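Local coordinates for protein geranylgeranyl pyrophosphate synthase (PDB 3LK5) that probably makes isoprenoid diphosphates as a magnesium-dependent prenyltransferase of the FPP/GGPP synthase family, joining five-carbon units into longer chains, at residues F99-I110 and S148-A159. Residues are numbered along the deposited sequence; the frame is centred on the assembly and turned at random.
Sequences FIQACALIHDDI and SILAGDMALVWA
C103 and A155 meet at the middle of an antiparallel pair of helices, 99-110 and 148-159, neighbours in the all-helical fold of trans-prenyltransferases. Small residues let the axes come within 7.6 Å at a crossing angle of -160°: the CA atoms of C103 and G152 lie 4.1 Å apart, and the CB of A155 packs against those of A102 and C103. With chi1 at -179°, the SG of C103 turns away from its own N and lies beside the CB of L156 and over one face of the H107 imidazole, offset toward the rim.

Toward F99, the CB of A159 lies 3.5 Å from the CG1 of I100 and also packs on the CB of F99. The CB of W158 stands over the centre of the F99 ring in a CH-pi contact, 4.2 Å from its centroid, while the CE1 of F99 approaches the edge of the indole at CE3. F32 of helix 21-43 meets both rings. At the other end, the CG2 of I106 reaches the backbone of S148, whose CB packs against the CD1 of I110. Two residues before I110 lies D108, which with D112 belongs to the DDxxD motif and is a magnesium ligand of this protein, though no metal is bound to this chain.

H107 and D153 form the polar edge, which faces the second subunit. The NE2 of H107 donates almost straight (176°) to the I149 carbonyl O at 2.9 Å, using a lone pair in the carbonyl plane; that oxygen also accepts the helical bond from D153 N. The ND1 of H107 is hydrogen-bonded to D153 OD2 of the second subunit, and D153 OD2 reciprocally to H107 ND1 of that subunit. Both ring nitrogens are thus engaged. The carboxylate of D153 in the same chain stands nearly perpendicular to the ring, its OD1 3.1 Å from the CE1 of H107.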
loop_
_atom_site.group_PDB
_atom_site.type_symbol
_atom_site.label_atom_id
_atom_site.label_comp_id
_atom_site.label_asym_id
_atom_site.label_seq_id
_atom_site.Cartn_x
_atom_site.Cartn_y
_atom_site.Cartn_z
ATOM N N PHE A 99 -3.216 10.988 -1.284
ATOM C CA PHE A 99 -2.354 9.850 -1.672
ATOM C C PHE A 99 -3.053 8.501 -1.535
ATOM O O PHE A 99 -2.821 7.589 -2.335
ATOM C CB PHE A 99 -1.042 9.882 -0.894
ATOM C CG PHE A 99 -0.033 10.818 -1.450
ATOM C CD1 PHE A 99 0.476 10.631 -2.734
ATOM C CD2 PHE A 99 0.460 11.853 -0.674
ATOM C CE1 PHE A 99 1.462 11.473 -3.247
ATOM C CE2 PHE A 99 1.441 12.702 -1.175
ATOM C CZ PHE A 99 1.934 12.502 -2.482
ATOM N N ILE A 100 -3.902 8.363 -0.522
ATOM C CA ILE A 100 -4.714 7.149 -0.401
ATOM C C ILE A 100 -5.581 7.066 -1.635
ATOM O O ILE A 100 -5.672 6.008 -2.269
ATOM C CB ILE A 100 -5.595 7.151 0.850
ATOM C CG1 ILE A 100 -4.695 7.250 2.086
ATOM C CG2 ILE A 100 -6.436 5.820 0.916
ATOM C CD1 ILE A 100 -5.474 7.175 3.405
ATOM N N GLN A 101 -6.213 8.189 -1.982
ATOM C CA GLN A 101 -7.112 8.168 -3.145
ATOM C C GLN A 101 -6.363 7.901 -4.446
ATOM O O GLN A 101 -6.913 7.249 -5.355
ATOM C CB GLN A 101 -7.884 9.500 -3.220
ATOM C CG GLN A 101 -8.748 9.685 -4.479
ATOM C CD GLN A 101 -9.985 8.805 -4.539
ATOM O OE1 GLN A 101 -10.166 7.829 -3.775
ATOM N NE2 GLN A 101 -10.865 9.145 -5.480
ATOM N N ALA A 102 -5.150 8.445 -4.571
ATOM C CA ALA A 102 -4.356 8.176 -5.765
ATOM C C ALA A 102 -4.125 6.670 -5.891
ATOM O O ALA A 102 -4.281 6.107 -6.987
ATOM C CB ALA A 102 -3.047 8.912 -5.746
ATOM N N CYS A 103 -3.740 6.013 -4.788
ATOM C CA CYS A 103 -3.527 4.552 -4.836
ATOM C C CYS A 103 -4.816 3.846 -5.232
ATOM O O CYS A 103 -4.807 2.951 -6.077
ATOM C CB CYS A 103 -3.058 4.002 -3.484
ATOM S SG CYS A 103 -2.748 2.178 -3.525
ATOM N N ALA A 104 -5.917 4.224 -4.592
ATOM C CA ALA A 104 -7.209 3.614 -4.879
ATOM C C ALA A 104 -7.555 3.697 -6.381
ATOM O O ALA A 104 -7.964 2.699 -6.989
ATOM C CB ALA A 104 -8.334 4.324 -4.036
ATOM N N LEU A 105 -7.388 4.879 -6.973
ATOM C CA LEU A 105 -7.753 5.079 -8.391
ATOM C C LEU A 105 -6.813 4.320 -9.330
ATOM O O LEU A 105 -7.262 3.730 -10.313
ATOM C CB LEU A 105 -7.751 6.580 -8.753
ATOM C CG LEU A 105 -8.734 7.534 -8.055
ATOM C CD1 LEU A 105 -8.334 8.986 -8.351
ATOM C CD2 LEU A 105 -10.136 7.314 -8.573
ATOM N N ILE A 106 -5.512 4.349 -9.027
ATOM C CA ILE A 106 -4.517 3.667 -9.847
ATOM C C ILE A 106 -4.744 2.151 -9.800
ATOM O O ILE A 106 -4.820 1.496 -10.862
ATOM C CB ILE A 106 -3.079 4.063 -9.441
ATOM C CG1 ILE A 106 -2.855 5.536 -9.766
ATOM C CG2 ILE A 106 -2.042 3.168 -10.142
ATOM C CD1 ILE A 106 -1.623 6.164 -9.076
ATOM N N HIS A 107 -4.878 1.594 -8.592
ATOM C CA HIS A 107 -5.175 0.168 -8.449
ATOM C C HIS A 107 -6.553 -0.254 -9.001
ATOM O O HIS A 107 -6.662 -1.321 -9.645
ATOM C CB HIS A 107 -4.989 -0.266 -6.983
ATOM C CG HIS A 107 -3.553 -0.339 -6.572
ATOM N ND1 HIS A 107 -3.153 -0.772 -5.322
ATOM C CD2 HIS A 107 -2.413 -0.074 -7.265
ATOM C CE1 HIS A 107 -1.829 -0.765 -5.268
ATOM N NE2 HIS A 107 -1.355 -0.367 -6.436
ATOM N N ASP A 108 -7.582 0.575 -8.769
ATOM C CA ASP A 108 -8.934 0.304 -9.319
ATOM C C ASP A 108 -8.936 0.324 -10.861
ATOM O O ASP A 108 -9.677 -0.443 -11.491
ATOM C CB ASP A 108 -10.008 1.276 -8.787
ATOM C CG ASP A 108 -10.402 1.003 -7.318
ATOM O OD1 ASP A 108 -10.099 -0.083 -6.782
ATOM O OD2 ASP A 108 -11.028 1.890 -6.680
ATOM N N ASP A 109 -8.109 1.189 -11.451
ATOM C CA ASP A 109 -7.918 1.239 -12.910
ATOM C C ASP A 109 -7.384 -0.096 -13.482
ATOM O O ASP A 109 -7.819 -0.540 -14.548
ATOM C CB ASP A 109 -7.012 2.424 -13.298
ATOM C CG ASP A 109 -6.632 2.422 -14.771
ATOM O OD1 ASP A 109 -5.421 2.299 -15.078
ATOM O OD2 ASP A 109 -7.538 2.527 -15.633
ATOM N N ILE A 110 -6.455 -0.733 -12.769
ATOM C CA ILE A 110 -5.897 -2.037 -13.165
ATOM C C ILE A 110 -6.928 -3.138 -12.985
ATOM O O ILE A 110 -7.055 -4.038 -13.831
ATOM C CB ILE A 110 -4.605 -2.396 -12.355
ATOM C CG1 ILE A 110 -3.508 -1.358 -12.591
ATOM C CG2 ILE A 110 -4.105 -3.787 -12.715
ATOM C CD1 ILE A 110 -3.307 -0.992 -14.096
ATOM N N SER A 148 2.095 0.737 -12.688
ATOM C CA SER A 148 0.876 1.216 -12.005
ATOM C C SER A 148 0.736 0.607 -10.608
ATOM O O SER A 148 0.361 1.300 -9.658
ATOM C CB SER A 148 -0.396 0.882 -12.798
ATOM O OG SER A 148 -0.448 1.597 -14.005
ATOM N N ILE A 149 0.991 -0.695 -10.487
ATOM C CA ILE A 149 0.866 -1.327 -9.179
ATOM C C ILE A 149 1.847 -0.651 -8.212
ATOM O O ILE A 149 1.455 -0.268 -7.093
ATOM C CB ILE A 149 1.100 -2.863 -9.237
ATOM C CG1 ILE A 149 -0.077 -3.546 -9.958
ATOM C CG2 ILE A 149 1.192 -3.442 -7.840
ATOM C CD1 ILE A 149 0.183 -4.986 -10.245
ATOM N N LEU A 150 3.092 -0.465 -8.659
ATOM C CA LEU A 150 4.144 0.042 -7.757
ATOM C C LEU A 150 3.939 1.542 -7.492
ATOM O O LEU A 150 4.207 2.021 -6.376
ATOM C CB LEU A 150 5.550 -0.234 -8.312
ATOM C CG LEU A 150 5.898 -1.705 -8.456
ATOM C CD1 LEU A 150 7.191 -1.843 -9.223
ATOM C CD2 LEU A 150 6.046 -2.312 -7.038
ATOM N N ALA A 151 3.434 2.270 -8.497
ATOM C CA ALA A 151 3.157 3.711 -8.294
ATOM C C ALA A 151 2.082 3.881 -7.244
ATOM O O ALA A 151 2.177 4.751 -6.364
ATOM C CB ALA A 151 2.708 4.392 -9.604
ATOM N N GLY A 152 1.066 3.037 -7.331
ATOM C CA GLY A 152 -0.014 3.033 -6.324
ATOM C C GLY A 152 0.556 2.704 -4.954
ATOM O O GLY A 152 0.187 3.317 -3.961
ATOM N N ASP A 153 1.474 1.744 -4.894
ATOM C CA ASP A 153 2.056 1.379 -3.596
ATOM C C ASP A 153 2.873 2.543 -3.029
ATOM O O ASP A 153 2.837 2.800 -1.829
ATOM C CB ASP A 153 2.953 0.148 -3.715
ATOM C CG ASP A 153 2.189 -1.138 -4.042
ATOM O OD1 ASP A 153 0.948 -1.171 -3.922
ATOM O OD2 ASP A 153 2.869 -2.165 -4.372
HETATM N N MSE A 154 3.612 3.239 -3.896
HETATM C CA MSE A 154 4.344 4.435 -3.470
HETATM C C MSE A 154 3.391 5.491 -2.883
HETATM O O MSE A 154 3.698 6.090 -1.849
HETATM C CB MSE A 154 5.172 5.028 -4.612
HETATM C CG MSE A 154 6.148 6.104 -4.144
HETATM SE SE MSE A 154 7.687 5.358 -3.189
HETATM C CE MSE A 154 8.714 4.823 -4.781
ATOM N N ALA A 155 2.259 5.700 -3.547
ATOM C CA ALA A 155 1.263 6.668 -3.065
ATOM C C ALA A 155 0.782 6.248 -1.682
ATOM O O ALA A 155 0.616 7.088 -0.806
ATOM C CB ALA A 155 0.107 6.762 -4.021
ATOM N N LEU A 156 0.569 4.957 -1.481
ATOM C CA LEU A 156 0.053 4.519 -0.181
ATOM C C LEU A 156 1.060 4.696 0.950
ATOM O O LEU A 156 0.685 5.150 2.053
ATOM C CB LEU A 156 -0.499 3.069 -0.275
ATOM C CG LEU A 156 -1.145 2.478 0.981
ATOM C CD1 LEU A 156 -2.345 3.348 1.479
ATOM C CD2 LEU A 156 -1.654 1.054 0.611
ATOM N N VAL A 157 2.332 4.370 0.702
ATOM C CA VAL A 157 3.367 4.614 1.711
ATOM C C VAL A 157 3.569 6.118 1.956
ATOM O O VAL A 157 3.769 6.538 3.092
ATOM C CB VAL A 157 4.746 3.836 1.485
ATOM C CG1 VAL A 157 4.498 2.318 1.405
ATOM C CG2 VAL A 157 5.495 4.315 0.343
ATOM N N TRP A 158 3.420 6.914 0.920
ATOM C CA TRP A 158 3.576 8.366 1.115
ATOM C C TRP A 158 2.373 9.001 1.840
ATOM O O TRP A 158 2.541 10.020 2.504
ATOM C CB TRP A 158 3.816 9.052 -0.239
ATOM C CG TRP A 158 5.254 8.832 -0.683
ATOM C CD1 TRP A 158 6.275 8.253 0.046
ATOM C CD2 TRP A 158 5.823 9.243 -1.926
ATOM N NE1 TRP A 158 7.455 8.233 -0.725
ATOM C CE2 TRP A 158 7.186 8.861 -1.919
ATOM C CE3 TRP A 158 5.290 9.877 -3.071
ATOM C CZ2 TRP A 158 8.030 9.105 -3.007
ATOM C CZ3 TRP A 158 6.128 10.109 -4.163
ATOM C CH2 TRP A 158 7.483 9.730 -4.117
ATOM N N ALA A 159 1.177 8.435 1.664
ATOM C CA ALA A 159 0.024 8.887 2.495
ATOM C C ALA A 159 0.396 8.756 3.962
ATOM O O ALA A 159 0.186 9.683 4.781
ATOM C CB ALA A 159 -1.259 8.082 2.192
#